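Local coordinates for putative lipoprotein (Bacteroides ovatus, PDB 3OQQ) that is of unknown function but is a putative lipoprotein, rich in antiparallel beta strands, that binds calcium ions in its loops, at residues Q111-N114 with E115-Q118; D144-F147 with N148-V151; W242-S245 with N246-R249; A355-A358 with E359-L363. All coordinates share one frame; numbering follows the deposited sequence.

Interaction 1 (Q111-N114 with E115-Q118). With CA (calcium ion), chain E.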
loop_
_atom_site.group_PDB
_atom_site.type_symbol
_atom_site.label_atom_id
_atom_site.label_comp_id
_atom_site.label_asym_id
_atom_site.label_seq_id
_atom_site.Cartn_x
_atom_site.Cartn_y
_atom_site.Cartn_z
ATOM N N GLN A 111 -23.259 -11.221 21.823
ATOM C CA GLN A 111 -24.089 -10.022 21.729
ATOM C C GLN A 111 -23.385 -8.800 22.336
ATOM O O GLN A 111 -22.775 -8.909 23.404
ATOM C CB GLN A 111 -25.461 -10.252 22.366
ATOM C CG GLN A 111 -26.309 -11.300 21.619
ATOM C CD GLN A 111 -26.547 -10.940 20.159
ATOM O OE1 GLN A 111 -27.094 -9.881 19.830
ATOM N NE2 GLN A 111 -26.120 -11.801 19.251
ATOM N N PRO A 112 -23.445 -7.627 21.656
ATOM C CA PRO A 112 -22.732 -6.463 22.177
ATOM C C PRO A 112 -23.357 -5.846 23.417
ATOM O O PRO A 112 -24.585 -5.782 23.560
ATOM C CB PRO A 112 -22.718 -5.482 21.001
ATOM C CG PRO A 112 -23.832 -5.890 20.132
ATOM C CD PRO A 112 -24.106 -7.338 20.364
ATOM N N THR A 113 -22.463 -5.485 24.349
ATOM C CA THR A 113 -22.659 -4.729 25.595
ATOM C C THR A 113 -21.379 -3.965 25.805
ATOM O O THR A 113 -20.386 -4.261 25.133
ATOM C CB THR A 113 -23.039 -5.566 26.823
ATOM O OG1 THR A 113 -22.002 -6.494 27.124
ATOM C CG2 THR A 113 -24.405 -6.239 26.706
ATOM N N ASN A 114 -21.368 -3.001 26.734
ATOM C CA ASN A 114 -20.141 -2.242 26.990
ATOM C C ASN A 114 -19.046 -3.151 27.630
ATOM O O ASN A 114 -17.878 -2.774 27.645
ATOM C CB ASN A 114 -20.432 -0.999 27.821
ATOM C CG ASN A 114 -21.005 0.139 26.990
ATOM O OD1 ASN A 114 -20.404 0.582 26.006
ATOM N ND2 ASN A 114 -22.168 0.661 27.368
ATOM N N GLU A 115 -19.435 -4.359 28.087
ATOM C CA GLU A 115 -18.566 -5.387 28.657
ATOM C C GLU A 115 -17.810 -6.152 27.536
ATOM O O GLU A 115 -16.694 -6.623 27.782
ATOM C CB GLU A 115 -19.411 -6.367 29.524
ATOM C CG GLU A 115 -18.672 -7.566 30.119
ATOM C CD GLU A 115 -19.461 -8.512 31.012
ATOM O OE1 GLU A 115 -20.594 -8.902 30.641
ATOM O OE2 GLU A 115 -18.907 -8.920 32.058
ATOM N N THR A 116 -18.405 -6.242 26.305
ATOM C CA THR A 116 -17.873 -7.015 25.171
ATOM C C THR A 116 -17.502 -6.204 23.891
ATOM O O THR A 116 -17.013 -6.811 22.929
ATOM C CB THR A 116 -18.905 -8.089 24.783
ATOM O OG1 THR A 116 -20.079 -7.459 24.265
ATOM C CG2 THR A 116 -19.286 -8.981 25.948
ATOM N N ASP A 117 -17.696 -4.862 23.873
ATOM C CA ASP A 117 -17.423 -4.051 22.669
ATOM C C ASP A 117 -16.165 -3.156 22.787
ATOM O O ASP A 117 -16.036 -2.195 22.029
ATOM C CB ASP A 117 -18.659 -3.165 22.374
ATOM C CG ASP A 117 -18.900 -2.013 23.368
ATOM O OD1 ASP A 117 -18.169 -1.931 24.386
ATOM O OD2 ASP A 117 -19.823 -1.207 23.129
ATOM N N GLN A 118 -15.295 -3.416 23.760
ATOM C CA GLN A 118 -14.144 -2.541 23.999
ATOM C C GLN A 118 -13.023 -2.770 22.968
ATOM O O GLN A 118 -12.098 -3.551 23.205
ATOM C CB GLN A 118 -13.619 -2.704 25.433
ATOM C CG GLN A 118 -14.604 -2.257 26.511
ATOM C CD GLN A 118 -14.193 -2.748 27.880
ATOM O OE1 GLN A 118 -13.025 -2.652 28.283
ATOM N NE2 GLN A 118 -15.149 -3.276 28.632
HETATM CA CA CA E . -18.617 0.457 24.798
HETATM O O HOH W 1 -17.324 -0.151 26.445
HETATM O O HOH W 2 -16.588 1.050 23.200
#
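Thr-113 and Thr-116 close a beta turn beside a calcium site. Thr-116 N donates to Thr-113 O at 3.0 Å, from above the carbonyl plane. In return, Thr-113 N donates to Thr-116 OG1 at 3.1 Å. Thr-116 OG1 can take this bond because chi1, 67°, sets it between its own backbone N and carbonyl carbon, so it faces back toward Thr-113. Asp-117 N adds only a weak bond to Thr-113 O. This is the compact part of the contact, and Asp-117 is buried within it. The Asp-117 carboxylate lies alongside the Asn-114 side chain and points the same way. Their planes are turned 67° apart. Both reach one calcium ion. Asn-114 OD1 binds it at 2.2 Å, while Asp-117 grips it with both oxygens, OD1 at 2.5 Å and OD2 at 2.6 Å. Gln-164 supplies a further ligand.

The other side is looser. Asn-114, Glu-115 and Gln-118 are exposed, and two waters complete the calcium shell. Water 1 also donates to Asn-114 O. The same carbonyl accepts Gln-118 NE2 at 2.9 Å, in its plane and with an N-H...O angle of 160°. Asn-114 therefore serves the site twice, by its side chain directly and by its carbonyl through a water. The Glu-115 carboxylate leads away from the turn.

The turn lies in the loop between strands 96-104 and 122-131. Just before the turn, Pro-112 packs on Thr-21, Leu-42 and Leu-105. The backbone of Thr-116 bonds to that of Thr-21.

Interaction 2 (D144-F147 with N148-V151). With CA (calcium ion), chain B; CA (calcium ion), chain C.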
loop_
_atom_site.group_PDB
_atom_site.type_symbol
_atom_site.label_atom_id
_atom_site.label_comp_id
_atom_site.label_asym_id
_atom_site.label_seq_id
_atom_site.Cartn_x
_atom_site.Cartn_y
_atom_site.Cartn_z
ATOM N N ASP A 144 5.930 -5.430 -22.153
ATOM C CA ASP A 144 7.092 -6.242 -22.500
ATOM C C ASP A 144 8.252 -5.867 -21.532
ATOM O O ASP A 144 9.290 -6.530 -21.501
ATOM C CB ASP A 144 7.494 -6.055 -23.975
ATOM C CG ASP A 144 6.886 -7.092 -24.910
ATOM O OD1 ASP A 144 6.489 -8.175 -24.426
ATOM O OD2 ASP A 144 6.870 -6.852 -26.120
ATOM N N GLU A 145 8.051 -4.797 -20.730
ATOM C CA GLU A 145 8.966 -4.397 -19.647
ATOM C C GLU A 145 8.817 -5.431 -18.545
ATOM O O GLU A 145 7.793 -6.121 -18.529
ATOM C CB GLU A 145 8.639 -2.969 -19.115
ATOM C CG GLU A 145 8.741 -1.837 -20.137
ATOM C CD GLU A 145 10.095 -1.480 -20.719
ATOM O OE1 GLU A 145 11.071 -2.235 -20.516
ATOM O OE2 GLU A 145 10.166 -0.450 -21.426
ATOM N N ASP A 146 9.808 -5.563 -17.634
ATOM C CA ASP A 146 9.734 -6.593 -16.599
ATOM C C ASP A 146 8.949 -6.166 -15.321
ATOM O O ASP A 146 8.543 -7.044 -14.545
ATOM C CB ASP A 146 11.137 -7.155 -16.237
ATOM C CG ASP A 146 12.241 -6.201 -15.781
ATOM O OD1 ASP A 146 11.959 -4.996 -15.587
ATOM O OD2 ASP A 146 13.381 -6.662 -15.613
ATOM N N PHE A 147 8.734 -4.855 -15.114
ATOM C CA PHE A 147 7.996 -4.289 -13.965
ATOM C C PHE A 147 8.527 -4.783 -12.609
ATOM O O PHE A 147 7.742 -4.992 -11.684
ATOM C CB PHE A 147 6.474 -4.534 -14.065
ATOM C CG PHE A 147 5.801 -3.489 -14.928
ATOM C CD1 PHE A 147 5.755 -3.633 -16.319
ATOM C CD2 PHE A 147 5.261 -2.335 -14.358
ATOM C CE1 PHE A 147 5.169 -2.644 -17.123
ATOM C CE2 PHE A 147 4.672 -1.348 -15.159
ATOM C CZ PHE A 147 4.640 -1.504 -16.536
ATOM N N ASN A 148 9.848 -4.920 -12.473
ATOM C CA ASN A 148 10.398 -5.349 -11.177
ATOM C C ASN A 148 11.494 -4.385 -10.718
ATOM O O ASN A 148 12.235 -4.702 -9.794
ATOM C CB ASN A 148 10.924 -6.785 -11.255
ATOM C CG ASN A 148 12.123 -6.870 -12.162
ATOM O OD1 ASN A 148 12.621 -5.846 -12.621
ATOM N ND2 ASN A 148 12.632 -8.061 -12.407
ATOM N N ASP A 149 11.625 -3.227 -11.398
ATOM C CA ASP A 149 12.682 -2.230 -11.122
ATOM C C ASP A 149 12.667 -1.778 -9.681
ATOM O O ASP A 149 13.740 -1.597 -9.092
ATOM C CB ASP A 149 12.598 -1.070 -12.103
ATOM C CG ASP A 149 12.708 -1.596 -13.537
ATOM O OD1 ASP A 149 13.053 -2.807 -13.713
ATOM O OD2 ASP A 149 12.422 -0.828 -14.469
ATOM N N VAL A 150 11.459 -1.644 -9.099
ATOM C CA VAL A 150 11.227 -1.420 -7.677
ATOM C C VAL A 150 9.978 -2.223 -7.335
ATOM O O VAL A 150 8.926 -2.066 -7.965
ATOM C CB VAL A 150 11.140 0.042 -7.144
ATOM C CG1 VAL A 150 11.059 0.042 -5.610
ATOM C CG2 VAL A 150 12.330 0.891 -7.597
ATOM N N VAL A 151 10.121 -3.155 -6.406
ATOM C CA VAL A 151 8.970 -3.981 -6.014
ATOM C C VAL A 151 8.867 -3.819 -4.524
ATOM O O VAL A 151 9.831 -4.098 -3.807
ATOM C CB VAL A 151 9.056 -5.460 -6.463
ATOM C CG1 VAL A 151 7.811 -6.250 -6.069
ATOM C CG2 VAL A 151 9.312 -5.582 -7.961
HETATM CA CA CA B . 14.242 -4.946 -14.135
HETATM CA CA CA C . 12.390 -2.601 -16.262
HETATM O O HOH W 3 12.081 -3.608 -18.438
HETATM O O HOH W 4 14.639 -3.313 -16.215
HETATM O O HOH W 5 13.758 -0.867 -17.157
#
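Asp-146 and Asp-149 bridge the two metals of a dinuclear calcium site, just where a classic beta bulge opens strand 150-161. Asp-146 OD1 binds the calcium of chain C at 2.5 Å and that of chain B at 2.7 Å. Asp-149 OD1 is shared in the same way, 2.5 Å from the chain B ion and 2.6 Å from the chain C ion. The bridging oxygens, Asp-146 OD1 and Asp-149 OD1, are 3.1 Å apart; both bind the two metals. The second oxygens divide the work: Asp-146 OD2 goes to the chain B ion, Asp-149 OD2 to the chain C ion. Each aspartate thus chelates one metal and bridges to the other. Asn-148 also belongs to the chain B site. Water 4 joins the two ions, and water 3 is a ligand of the chain C ion.

Glu-397 and the carbonyl of Gly-186 complete the chain B site, and Glu-132 helps to bind the chain C ion. Outside this shell, backbone N-H groups steady the carboxylates. Arg-398 N bonds to Asp-146 OD2, and Asp-133 N to Asp-149 OD2. Phe-147, with phi 53° and psi 39°, has a left-handed backbone that turns the chain between the two aspartates. In the bulge, Asp-149 and Val-150 both face Phe-131. Water 3 accepts a bond from Asp-146 N at 3.1 Å and donates to Glu-145 OE1 at 2.7 Å.

Interaction 3 (W242-S245 with N246-R249)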
loop_
_atom_site.group_PDB
_atom_site.type_symbol
_atom_site.label_atom_id
_atom_site.label_comp_id
_atom_site.label_asym_id
_atom_site.label_seq_id
_atom_site.Cartn_x
_atom_site.Cartn_y
_atom_site.Cartn_z
ATOM N N TRP A 242 24.406 -0.418 8.233
ATOM C CA TRP A 242 23.815 -1.697 8.594
ATOM C C TRP A 242 24.122 -2.786 7.577
ATOM O O TRP A 242 24.470 -2.524 6.421
ATOM C CB TRP A 242 22.294 -1.570 8.800
ATOM C CG TRP A 242 21.507 -1.262 7.547
ATOM C CD1 TRP A 242 21.194 -0.022 7.060
ATOM C CD2 TRP A 242 20.914 -2.214 6.636
ATOM N NE1 TRP A 242 20.470 -0.144 5.887
ATOM C CE2 TRP A 242 20.263 -1.475 5.621
ATOM C CE3 TRP A 242 20.853 -3.624 6.594
ATOM C CZ2 TRP A 242 19.585 -2.095 4.560
ATOM C CZ3 TRP A 242 20.192 -4.236 5.542
ATOM C CH2 TRP A 242 19.586 -3.477 4.524
ATOM N N ASN A 243 23.970 -4.027 8.033
ATOM C CA ASN A 243 24.136 -5.219 7.226
ATOM C C ASN A 243 23.176 -6.256 7.713
ATOM O O ASN A 243 22.759 -6.218 8.875
ATOM C CB ASN A 243 25.578 -5.749 7.279
ATOM C CG ASN A 243 26.570 -4.977 6.454
ATOM O OD1 ASN A 243 27.304 -4.145 6.969
ATOM N ND2 ASN A 243 26.580 -5.188 5.145
ATOM N N TRP A 244 22.762 -7.158 6.809
ATOM C CA TRP A 244 21.956 -8.308 7.195
ATOM C C TRP A 244 22.874 -9.213 8.003
ATOM O O TRP A 244 24.096 -9.140 7.819
ATOM C CB TRP A 244 21.441 -9.053 5.945
ATOM C CG TRP A 244 20.191 -8.480 5.331
ATOM C CD1 TRP A 244 18.915 -8.594 5.803
ATOM C CD2 TRP A 244 20.103 -7.739 4.102
ATOM N NE1 TRP A 244 18.035 -7.959 4.954
ATOM C CE2 TRP A 244 18.735 -7.454 3.883
ATOM C CE3 TRP A 244 21.046 -7.335 3.135
ATOM C CZ2 TRP A 244 18.292 -6.722 2.772
ATOM C CZ3 TRP A 244 20.600 -6.626 2.019
ATOM C CH2 TRP A 244 19.241 -6.334 1.842
ATOM N N SER A 245 22.326 -10.046 8.893
ATOM C CA SER A 245 23.128 -11.057 9.575
ATOM C C SER A 245 23.661 -11.990 8.489
ATOM O O SER A 245 22.932 -12.252 7.537
ATOM C CB SER A 245 22.274 -11.849 10.566
ATOM O OG SER A 245 21.846 -11.039 11.643
ATOM N N ASN A 246 24.931 -12.413 8.574
ATOM C CA ASN A 246 25.583 -13.288 7.591
ATOM C C ASN A 246 25.329 -12.756 6.150
ATOM O O ASN A 246 24.878 -13.486 5.262
ATOM C CB ASN A 246 25.139 -14.764 7.781
ATOM C CG ASN A 246 25.118 -15.189 9.243
ATOM O OD1 ASN A 246 26.131 -15.132 9.963
ATOM N ND2 ASN A 246 23.939 -15.516 9.745
ATOM N N ASP A 247 25.614 -11.448 5.964
ATOM C CA ASP A 247 25.452 -10.699 4.721
ATOM C C ASP A 247 26.454 -11.153 3.676
ATOM O O ASP A 247 27.569 -11.560 4.009
ATOM C CB ASP A 247 25.586 -9.175 4.959
ATOM C CG ASP A 247 24.659 -8.335 4.089
ATOM O OD1 ASP A 247 24.090 -8.887 3.107
ATOM O OD2 ASP A 247 24.510 -7.125 4.377
ATOM N N THR A 248 26.054 -11.041 2.400
ATOM C CA THR A 248 26.833 -11.475 1.245
ATOM C C THR A 248 27.966 -10.478 0.890
ATOM O O THR A 248 28.786 -10.774 0.012
ATOM C CB THR A 248 25.886 -11.723 0.075
ATOM O OG1 THR A 248 25.066 -10.564 -0.096
ATOM C CG2 THR A 248 25.005 -12.939 0.302
ATOM N N ARG A 249 28.033 -9.326 1.582
ATOM C CA ARG A 249 29.084 -8.340 1.373
ATOM C C ARG A 249 29.531 -7.772 2.718
ATOM O O ARG A 249 28.776 -7.820 3.690
ATOM C CB ARG A 249 28.625 -7.229 0.400
ATOM C CG ARG A 249 27.860 -6.035 1.006
ATOM C CD ARG A 249 27.546 -5.029 -0.089
ATOM N NE ARG A 249 27.192 -3.688 0.389
ATOM C CZ ARG A 249 26.775 -2.718 -0.420
ATOM N NH1 ARG A 249 26.655 -2.940 -1.722
ATOM N NH2 ARG A 249 26.481 -1.517 0.066
#
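In the loop of the beta hairpin formed by strands 234-242 and 253-263, Asp-247 turns its carboxylate inward to meet Asn-243 and Trp-244. Asp-247 OD2 takes two bonds from the preceding part of the loop. Asn-243 ND2 donates to it at 2.9 Å, with an N-H...O angle of 165°. The oxygen lies in the plane of the Asn-243 amide, but the donor reaches it on the anti side, somewhat out of the carboxylate plane. The two side chains meet at about a right angle. Trp-244 N gives the second bond to Asp-247 OD2, a weak one at 3.0 Å.

Asp-247 OD1 comes to the edge of the Trp-244 ring, 3.4 Å from CE3. The carboxylate plane stands perpendicular to the ring. OD1 meets the C-H rim there, near the ring plane. The same OD1 also accepts Thr-248 N at 3.0 Å. One face of the Trp-244 ring is covered by Trp-242, whose CZ3 sits 3.8 Å above its plane, over the centre. Asn-246 has a left-handed backbone, phi 48° and psi 51°, which helps the chain to double back.

The carboxylate is also satisfied from outside the loop. Arg-253 NE forms a salt bridge with Asp-247 OD2, and Arg-293 NH2 with Asp-247 OD1. Trp-244 NE1 bonds to Pro-297 O. The contact thus belongs to the connecting loop of a beta hairpin, where one aspartate gathers backbone N-H, amide and guanidinium donors.

Interaction 4 (A355-A358 with E359-L363); sequences AYKA and EYEAL
Tyr-356 turns its ring in under Glu-359 because chi1 of -167° sets CG opposite the backbone N. Glu-359 has CG opposite its carbonyl carbon instead, chi1 -87°, and its chain runs on extended, from over the face out past the CD1-CE1 edge. Glu-359 CB lies over one face of Tyr-356, 4.0 Å from the ring centroid, in a CH-pi contact. Tyr-360 N lies over the same face, offset toward the rim. The Glu-359 carboxylate lies beyond that edge, with OE1 3.3 Å from Tyr-356 CE1 and the two planes 66° apart. At the far end Tyr-356 OH touches Leu-363 CD1 at 3.5 Å. Water 7 lies 2.6 Å from Tyr-356 OH and bonds weakly to Glu-359 OE1.

The backbone belongs to helix 357-364 and the residues just before it. Tyr-360 N bonds to Tyr-356 O at 2.9 Å, and the next two residues repeat the i to i+4 pattern. Glu-359 N donates to water 6 at 2.9 Å. On the outer surface, extended Lys-357 reaches Glu-361 one turn on. Their salt bridge, Lys-357 NZ to Glu-361 OE2, is long at 3.5 Å.

The buried side is aromatic. Tyr-356 packs on Trp-135, Tyr-376 and strand 343-346. The Tyr-360 ring lies nearly parallel to that of Trp-135, and its OH bonds to Tyr-376 N. This end of the helix thus pairs an aromatic inner side with a charged, hydrated outer one, and the Glu-359 carboxylate near the N-terminal end probably gains from the helix dipole.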
loop_
_atom_site.group_PDB
_atom_site.type_symbol
_atom_site.label_atom_id
_atom_site.label_comp_id
_atom_site.label_asym_id
_atom_site.label_seq_id
_atom_site.Cartn_x
_atom_site.Cartn_y
_atom_site.Cartn_z
ATOM N N ALA A 355 7.231 19.430 -5.024
ATOM C CA ALA A 355 8.660 19.708 -5.200
ATOM C C ALA A 355 9.130 19.321 -6.593
ATOM O O ALA A 355 9.944 20.019 -7.179
ATOM C CB ALA A 355 9.459 18.933 -4.163
ATOM N N TYR A 356 8.596 18.220 -7.138
ATOM C CA TYR A 356 9.005 17.765 -8.457
ATOM C C TYR A 356 8.169 18.362 -9.577
ATOM O O TYR A 356 8.583 18.280 -10.743
ATOM C CB TYR A 356 8.938 16.226 -8.523
ATOM C CG TYR A 356 9.635 15.668 -9.735
ATOM C CD1 TYR A 356 11.009 15.823 -9.905
ATOM C CD2 TYR A 356 8.915 15.041 -10.752
ATOM C CE1 TYR A 356 11.654 15.348 -11.041
ATOM C CE2 TYR A 356 9.552 14.568 -11.901
ATOM C CZ TYR A 356 10.923 14.728 -12.042
ATOM O OH TYR A 356 11.575 14.290 -13.169
ATOM N N LYS A 357 7.002 18.946 -9.236
ATOM C CA LYS A 357 6.016 19.468 -10.192
ATOM C C LYS A 357 6.631 20.272 -11.361
ATOM O O LYS A 357 6.298 19.992 -12.529
ATOM C CB LYS A 357 4.942 20.317 -9.490
ATOM C CG LYS A 357 3.665 20.428 -10.318
ATOM C CD LYS A 357 2.906 21.711 -10.046
ATOM C CE LYS A 357 1.657 21.796 -10.891
ATOM N NZ LYS A 357 1.307 23.207 -11.215
ATOM N N ALA A 358 7.497 21.251 -11.047
ATOM C CA ALA A 358 8.125 22.126 -12.050
ATOM C C ALA A 358 9.005 21.307 -13.005
ATOM O O ALA A 358 8.918 21.502 -14.225
ATOM C CB ALA A 358 8.938 23.251 -11.380
ATOM N N GLU A 359 9.826 20.383 -12.449
ATOM C CA GLU A 359 10.703 19.512 -13.239
ATOM C C GLU A 359 9.887 18.616 -14.158
ATOM O O GLU A 359 10.263 18.457 -15.316
ATOM C CB GLU A 359 11.573 18.639 -12.331
ATOM C CG GLU A 359 12.879 19.282 -11.898
ATOM C CD GLU A 359 13.546 18.524 -10.764
ATOM O OE1 GLU A 359 14.182 17.482 -11.041
ATOM O OE2 GLU A 359 13.388 18.940 -9.592
ATOM N N TYR A 360 8.770 18.035 -13.642
ATOM C CA TYR A 360 7.893 17.143 -14.396
ATOM C C TYR A 360 7.384 17.845 -15.626
ATOM O O TYR A 360 7.464 17.283 -16.717
ATOM C CB TYR A 360 6.714 16.630 -13.537
ATOM C CG TYR A 360 5.697 15.811 -14.310
ATOM C CD1 TYR A 360 5.847 14.433 -14.461
ATOM C CD2 TYR A 360 4.591 16.415 -14.902
ATOM C CE1 TYR A 360 4.905 13.672 -15.150
ATOM C CE2 TYR A 360 3.659 15.669 -15.622
ATOM C CZ TYR A 360 3.820 14.294 -15.742
ATOM O OH TYR A 360 2.916 13.545 -16.448
ATOM N N GLU A 361 6.863 19.071 -15.447
ATOM C CA GLU A 361 6.311 19.902 -16.518
ATOM C C GLU A 361 7.372 20.261 -17.557
ATOM O O GLU A 361 7.083 20.190 -18.741
ATOM C CB GLU A 361 5.661 21.165 -15.933
ATOM C CG GLU A 361 4.319 20.824 -15.301
ATOM C CD GLU A 361 3.551 21.912 -14.578
ATOM O OE1 GLU A 361 4.037 23.062 -14.513
ATOM O OE2 GLU A 361 2.461 21.598 -14.050
ATOM N N ALA A 362 8.598 20.601 -17.121
ATOM C CA ALA A 362 9.694 20.954 -18.029
ATOM C C ALA A 362 10.141 19.751 -18.874
ATOM O O ALA A 362 10.443 19.912 -20.045
ATOM C CB ALA A 362 10.874 21.507 -17.239
ATOM N N LEU A 363 10.147 18.556 -18.270
ATOM C CA LEU A 363 10.542 17.283 -18.862
ATOM C C LEU A 363 9.542 16.792 -19.901
ATOM O O LEU A 363 9.952 16.358 -20.987
ATOM C CB LEU A 363 10.665 16.238 -17.741
ATOM C CG LEU A 363 11.718 15.168 -17.905
ATOM C CD1 LEU A 363 12.369 14.867 -16.575
ATOM C CD2 LEU A 363 11.121 13.893 -18.437
HETATM O O HOH W 6 10.847 20.799 -9.737
HETATM O O HOH W 7 13.908 15.255 -13.646
#

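Overall arrangement
Interaction 2 is buried, interactions 1 and 3 lie at the surface, and interaction 4 is part buried. Interaction 1 lies in the loop before strand 122-131; interaction 2 runs from the loop after it into strand 150-161. Their centres are about 48 Å apart, on opposite sides of the chain's centre. Both bind calcium: one ion with two waters at the exposed turn, two bridged ions in the interior. Interactions 3 and 4 lie near opposite outer strands of the six-stranded sheet, 234-242 and 343-346. In interaction 3 arginines offset an aspartate, whereas interaction 4 relies on aromatic packing and helix hydrogen bonds. None of the four contacts touches another.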